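Local coordinates for protein Exo-beta-1,4-mannosidase (Rhizomucor miehei, PDB 4LYP) that hydrolyses terminal, non-reducing beta-D-mannose residues as a fungal glycoside hydrolase family 5 exo-beta-mannosidase and also shows transglycosylation activity, at residues K225-P239 / I254-E268. Numbering follows the deposited sequence. Where two conformers were deposited one is given.
Sequences KEDPVIMSWQIANEP and IKKGAPKHLVSAGLE. With GAI (guanidine), chain C.
Strands 230-234 and 262-264 are neighbouring parallel strands of the TIM barrel, joined through helix 244-257 as a beta-alpha-beta unit. Trp233 N gives a hydrogen bond to Leu262 O (2.9 Å); Trp233 O then accepts from Ser264 N, and Ser264 O from Ile235 N, so Trp233 bonds to the two residues flanking its partner Val263. Gln234, on the sheet face shared by Ser264 and extended with CG anti to its backbone N (chi1 178°), sends NE2 to Ser264 OG at 2.9 Å, the hydroxyl lying in the amide plane. The same buried amide also reaches Glu336 and Thr148.

Trp233 points to the other face, where Ile254 CG2 packs on its CB (3.4 Å); Trp233 NE1 lies 2.9 Å from His261 ND1, with Ala258 CB beside it. His261 turns its ring under Ile230 CG2, a CH-pi contact over the face, 3.9 Å from the centroid. In its own plane, His261 NE2 donates to Asp227 O (2.9 Å), which Ile230 N reaches from the opposite face of the carbonyl, pinning the turn before the strand.

Gly266 takes a positive phi (74°), which suits glycine, with CA against Ala236 O; its carbonyl accepts from Glu238 N. Glu238 grips guanidine with both oxygens, OE1 to N2 at 2.8 Å and OE2 to N1; His291 and Trp153 also hold it. Glu268 stacks its carboxylate nearly parallel, OE1 3.4 Å from Glu238 OE1, a like-charge approach and not a bond; Gln240 and a water shared with Pro239 O hold its OE2. This second carboxylate may add to a negative field suiting the cation.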
loop_
_atom_site.group_PDB
_atom_site.type_symbol
_atom_site.label_atom_id
_atom_site.label_comp_id
_atom_site.label_asym_id
_atom_site.label_seq_id
_atom_site.Cartn_x
_atom_site.Cartn_y
_atom_site.Cartn_z
ATOM N N LYS A 225 -1.228 1.378 19.073
ATOM C CA LYS A 225 0.219 1.387 19.299
ATOM C C LYS A 225 0.688 0.224 20.174
ATOM O O LYS A 225 1.888 -0.039 20.231
ATOM C CB LYS A 225 0.684 2.683 19.907
ATOM C CG LYS A 225 0.153 2.978 21.312
ATOM C CD LYS A 225 0.502 4.424 21.758
ATOM C CE LYS A 225 0.118 4.623 23.195
ATOM N NZ LYS A 225 0.391 6.035 23.569
ATOM N N GLU A 226 -0.237 -0.513 20.817
ATOM C CA GLU A 226 0.107 -1.699 21.579
ATOM C C GLU A 226 -0.315 -2.966 20.885
ATOM O O GLU A 226 -0.223 -4.060 21.496
ATOM C CB GLU A 226 -0.582 -1.562 22.976
ATOM C CG GLU A 226 -0.072 -0.398 23.777
ATOM C CD GLU A 226 1.356 -0.611 24.192
ATOM O OE1 GLU A 226 1.820 -1.770 24.291
ATOM O OE2 GLU A 226 1.893 0.335 24.680
ATOM N N ASP A 227 -0.772 -2.907 19.629
ATOM C CA ASP A 227 -1.329 -4.087 18.993
ATOM C C ASP A 227 -0.277 -4.721 18.103
ATOM O O ASP A 227 0.126 -4.130 17.101
ATOM C CB ASP A 227 -2.546 -3.631 18.133
ATOM C CG ASP A 227 -3.302 -4.763 17.564
ATOM O OD1 ASP A 227 -2.858 -5.953 17.689
ATOM O OD2 ASP A 227 -4.410 -4.536 17.028
ATOM N N PRO A 228 0.141 -5.968 18.430
ATOM C CA PRO A 228 1.154 -6.616 17.609
ATOM C C PRO A 228 0.606 -7.098 16.264
ATOM O O PRO A 228 1.370 -7.619 15.430
ATOM C CB PRO A 228 1.624 -7.798 18.450
ATOM C CG PRO A 228 0.365 -8.145 19.213
ATOM C CD PRO A 228 -0.293 -6.841 19.570
ATOM N N VAL A 229 -0.704 -6.928 15.991
ATOM C CA VAL A 229 -1.208 -7.161 14.628
ATOM C C VAL A 229 -0.656 -6.108 13.667
ATOM O O VAL A 229 -0.545 -6.361 12.468
ATOM C CB VAL A 229 -2.747 -7.190 14.658
ATOM C CG1 VAL A 229 -3.333 -7.203 13.257
ATOM C CG2 VAL A 229 -3.223 -8.429 15.455
ATOM N N ILE A 230 -0.336 -4.902 14.164
ATOM C CA ILE A 230 0.282 -3.883 13.334
ATOM C C ILE A 230 1.771 -4.219 13.231
ATOM O O ILE A 230 2.473 -4.213 14.259
ATOM C CB ILE A 230 -0.015 -2.492 13.931
ATOM C CG1 ILE A 230 -1.505 -2.192 13.739
ATOM C CG2 ILE A 230 0.883 -1.433 13.262
ATOM C CD1 ILE A 230 -1.984 -0.989 14.524
ATOM N N MET A 231 2.245 -4.454 12.012
ATOM C CA MET A 231 3.661 -4.636 11.726
ATOM C C MET A 231 4.387 -3.310 11.726
ATOM O O MET A 231 5.522 -3.191 12.245
ATOM C CB MET A 231 3.811 -5.349 10.361
ATOM C CG MET A 231 5.248 -5.253 9.854
ATOM S SD MET A 231 5.454 -6.268 8.377
ATOM C CE MET A 231 6.944 -5.553 7.660
ATOM N N SER A 232 3.843 -2.341 11.019
ATOM C CA SER A 232 4.552 -1.073 10.864
ATOM C C SER A 232 3.596 0.093 10.691
ATOM O O SER A 232 2.452 -0.085 10.203
ATOM C CB SER A 232 5.560 -1.130 9.693
ATOM O OG SER A 232 4.825 -1.268 8.510
ATOM N N TRP A 233 4.075 1.267 11.057
ATOM C CA TRP A 233 3.447 2.557 10.691
ATOM C C TRP A 233 4.211 3.077 9.505
ATOM O O TRP A 233 5.438 3.149 9.527
ATOM C CB TRP A 233 3.596 3.559 11.816
ATOM C CG TRP A 233 2.867 3.102 13.042
ATOM C CD1 TRP A 233 3.401 2.555 14.213
ATOM C CD2 TRP A 233 1.436 3.081 13.235
ATOM N NE1 TRP A 233 2.389 2.182 15.068
ATOM C CE2 TRP A 233 1.183 2.491 14.516
ATOM C CE3 TRP A 233 0.352 3.519 12.454
ATOM C CZ2 TRP A 233 -0.095 2.317 14.997
ATOM C CZ3 TRP A 233 -0.923 3.333 12.930
ATOM C CH2 TRP A 233 -1.143 2.753 14.205
ATOM N N GLN A 234 3.494 3.443 8.445
ATOM C CA GLN A 234 4.136 3.929 7.207
ATOM C C GLN A 234 3.795 5.387 7.012
ATOM O O GLN A 234 2.603 5.751 7.042
ATOM C CB GLN A 234 3.712 3.061 6.039
ATOM C CG GLN A 234 4.294 3.545 4.717
ATOM C CD GLN A 234 4.067 2.457 3.708
ATOM O OE1 GLN A 234 2.984 2.408 3.071
ATOM N NE2 GLN A 234 5.037 1.537 3.554
ATOM N N ILE A 235 4.839 6.217 6.865
ATOM C CA ILE A 235 4.625 7.683 6.816
ATOM C C ILE A 235 3.470 8.024 5.844
ATOM O O ILE A 235 2.485 8.694 6.192
ATOM C CB ILE A 235 5.906 8.385 6.424
ATOM C CG1 ILE A 235 7.009 8.253 7.488
ATOM C CG2 ILE A 235 5.592 9.897 6.204
ATOM C CD1 ILE A 235 8.378 8.761 7.035
ATOM N N ALA A 236 3.651 7.625 4.573
ATOM C CA ALA A 236 2.675 7.995 3.568
ATOM C C ALA A 236 2.973 7.161 2.349
ATOM O O ALA A 236 4.078 6.717 2.090
ATOM C CB ALA A 236 2.747 9.497 3.169
ATOM N N ASN A 237 1.944 7.010 1.491
ATOM C CA ASN A 237 2.117 6.349 0.198
ATOM C C ASN A 237 2.869 7.323 -0.761
ATOM O O ASN A 237 2.347 8.385 -1.122
ATOM C CB ASN A 237 0.744 6.016 -0.374
ATOM C CG ASN A 237 0.853 5.350 -1.689
ATOM O OD1 ASN A 237 1.613 4.350 -1.835
ATOM N ND2 ASN A 237 0.148 5.847 -2.681
ATOM N N GLU A 238 4.072 6.898 -1.181
ATOM C CA GLU A 238 4.813 7.509 -2.312
ATOM C C GLU A 238 5.113 9.004 -2.142
ATOM O O GLU A 238 4.825 9.779 -3.040
ATOM C CB GLU A 238 4.116 7.241 -3.621
ATOM C CG GLU A 238 3.892 5.750 -3.893
ATOM C CD GLU A 238 3.469 5.455 -5.289
ATOM O OE1 GLU A 238 3.248 6.409 -6.105
ATOM O OE2 GLU A 238 3.411 4.235 -5.655
ATOM N N PRO A 239 5.794 9.428 -1.071
ATOM C CA PRO A 239 6.294 10.808 -1.101
ATOM C C PRO A 239 7.150 11.048 -2.346
ATOM O O PRO A 239 7.919 10.189 -2.734
ATOM C CB PRO A 239 7.132 10.920 0.176
ATOM C CG PRO A 239 6.776 9.752 1.013
ATOM C CD PRO A 239 6.304 8.665 0.077
ATOM N N ILE A 254 6.716 9.392 14.573
ATOM C CA ILE A 254 5.940 8.163 14.548
ATOM C C ILE A 254 6.532 7.133 15.545
ATOM O O ILE A 254 5.778 6.522 16.288
ATOM C CB ILE A 254 5.903 7.555 13.113
ATOM C CG1 ILE A 254 5.081 8.459 12.234
ATOM C CG2 ILE A 254 5.376 6.141 13.089
ATOM C CD1 ILE A 254 5.172 8.100 10.767
ATOM N N LYS A 255 7.865 7.005 15.551
ATOM C CA LYS A 255 8.508 6.045 16.437
ATOM C C LYS A 255 8.280 6.404 17.903
ATOM O O LYS A 255 7.953 5.546 18.733
ATOM C CB LYS A 255 10.011 6.014 16.134
ATOM C CG LYS A 255 10.744 5.008 17.006
ATOM C CD LYS A 255 10.502 3.547 16.803
ATOM C CE LYS A 255 11.014 3.080 15.484
ATOM N NZ LYS A 255 10.946 1.533 15.313
ATOM N N LYS A 256 8.420 7.688 18.251
ATOM C CA LYS A 256 8.180 8.091 19.642
ATOM C C LYS A 256 6.674 7.874 20.015
ATOM O O LYS A 256 6.358 7.534 21.142
ATOM C CB LYS A 256 8.563 9.560 19.819
ATOM C CG LYS A 256 10.114 9.776 19.842
ATOM C CD LYS A 256 10.458 11.217 20.160
ATOM C CE LYS A 256 11.942 11.488 20.517
ATOM N NZ LYS A 256 12.932 11.152 19.482
ATOM N N GLY A 257 5.788 8.003 19.001
ATOM C CA GLY A 257 4.371 7.775 19.278
ATOM C C GLY A 257 4.025 6.306 19.533
ATOM O O GLY A 257 3.076 6.031 20.234
ATOM N N ALA A 258 4.764 5.386 18.895
ATOM C CA ALA A 258 4.502 3.942 19.036
ATOM C C ALA A 258 5.849 3.222 19.078
ATOM O O ALA A 258 6.283 2.613 18.092
ATOM C CB ALA A 258 3.626 3.411 17.855
ATOM N N PRO A 259 6.550 3.257 20.248
ATOM C CA PRO A 259 7.925 2.773 20.272
ATOM C C PRO A 259 8.084 1.273 20.059
ATOM O O PRO A 259 9.194 0.845 19.742
ATOM C CB PRO A 259 8.444 3.159 21.662
ATOM C CG PRO A 259 7.375 3.886 22.287
ATOM C CD PRO A 259 6.172 4.024 21.451
ATOM N N LYS A 260 6.999 0.491 20.150
ATOM C CA LYS A 260 7.119 -0.935 19.924
ATOM C C LYS A 260 7.084 -1.334 18.444
ATOM O O LYS A 260 7.346 -2.490 18.141
ATOM C CB LYS A 260 5.983 -1.678 20.630
ATOM C CG LYS A 260 6.049 -1.506 22.167
ATOM C CD LYS A 260 4.870 -2.141 22.860
ATOM C CE LYS A 260 5.018 -2.054 24.399
ATOM N NZ LYS A 260 6.347 -2.561 24.814
ATOM N N HIS A 261 6.730 -0.393 17.546
ATOM C CA HIS A 261 6.470 -0.731 16.131
ATOM C C HIS A 261 7.561 -0.274 15.197
ATOM O O HIS A 261 8.194 0.777 15.393
ATOM C CB HIS A 261 5.148 -0.062 15.746
ATOM C CG HIS A 261 3.936 -0.802 16.214
ATOM N ND1 HIS A 261 2.827 -0.149 16.700
ATOM C CD2 HIS A 261 3.635 -2.142 16.156
ATOM C CE1 HIS A 261 1.896 -1.055 16.959
ATOM N NE2 HIS A 261 2.354 -2.292 16.615
ATOM N N LEU A 262 7.687 -1.009 14.130
ATOM C CA LEU A 262 8.493 -0.605 12.974
ATOM C C LEU A 262 7.898 0.615 12.256
ATOM O O LEU A 262 6.676 0.832 12.305
ATOM C CB LEU A 262 8.614 -1.769 12.005
ATOM C CG LEU A 262 9.232 -3.035 12.576
ATOM C CD1 LEU A 262 9.249 -4.148 11.501
ATOM C CD2 LEU A 262 10.648 -2.767 13.132
ATOM N N VAL A 263 8.771 1.337 11.564
ATOM C CA VAL A 263 8.398 2.503 10.776
ATOM C C VAL A 263 8.930 2.347 9.385
ATOM O O VAL A 263 10.118 1.988 9.164
ATOM C CB VAL A 263 8.888 3.810 11.444
ATOM C CG1 VAL A 263 8.480 5.036 10.620
ATOM C CG2 VAL A 263 8.348 3.910 12.856
ATOM N N SER A 264 8.088 2.689 8.416
ATOM C CA SER A 264 8.410 2.667 7.007
ATOM C C SER A 264 8.132 3.992 6.305
ATOM O O SER A 264 7.303 4.768 6.769
ATOM C CB SER A 264 7.434 1.563 6.364
ATOM O OG SER A 264 7.521 1.549 4.974
ATOM N N ALA A 265 8.855 4.266 5.197
ATOM C CA ALA A 265 8.738 5.501 4.468
ATOM C C ALA A 265 7.702 5.493 3.364
ATOM O O ALA A 265 7.318 6.564 2.895
ATOM C CB ALA A 265 10.083 5.858 3.873
ATOM N N GLY A 266 7.296 4.333 2.827
ATOM C CA GLY A 266 6.345 4.241 1.696
ATOM C C GLY A 266 6.883 4.603 0.349
ATOM O O GLY A 266 6.068 4.929 -0.550
ATOM N N LEU A 267 8.211 4.574 0.154
ATOM C CA LEU A 267 8.771 5.033 -1.086
ATOM C C LEU A 267 8.611 4.048 -2.239
ATOM O O LEU A 267 8.665 2.823 -2.060
ATOM C CB LEU A 267 10.279 5.268 -0.909
ATOM C CG LEU A 267 10.907 6.275 -1.833
ATOM C CD1 LEU A 267 10.541 7.723 -1.430
ATOM C CD2 LEU A 267 12.423 6.080 -1.974
ATOM N N GLU A 268 8.526 4.633 -3.445
ATOM C CA GLU A 268 8.562 3.801 -4.696
ATOM C C GLU A 268 9.930 3.198 -4.956
ATOM O O GLU A 268 10.060 2.134 -5.548
ATOM C CB GLU A 268 8.196 4.637 -5.892
ATOM C CG GLU A 268 6.737 5.154 -5.948
ATOM C CD GLU A 268 6.653 6.408 -6.806
ATOM O OE1 GLU A 268 6.150 6.389 -7.921
ATOM O OE2 GLU A 268 7.160 7.480 -6.326
HETATM C C GAI C . 1.338 5.447 -8.737
HETATM N N1 GAI C . 1.861 4.445 -8.032
HETATM N N2 GAI C . 1.913 6.644 -8.533
HETATM N N3 GAI C . 0.310 5.320 -9.499
HETATM O O HOH W 1 4.256 1.269 20.778
HETATM O O HOH W 2 3.255 6.247 23.040
HETATM O O HOH W 3 6.308 -3.810 14.796
HETATM O O HOH W 4 7.825 7.438 -3.608
#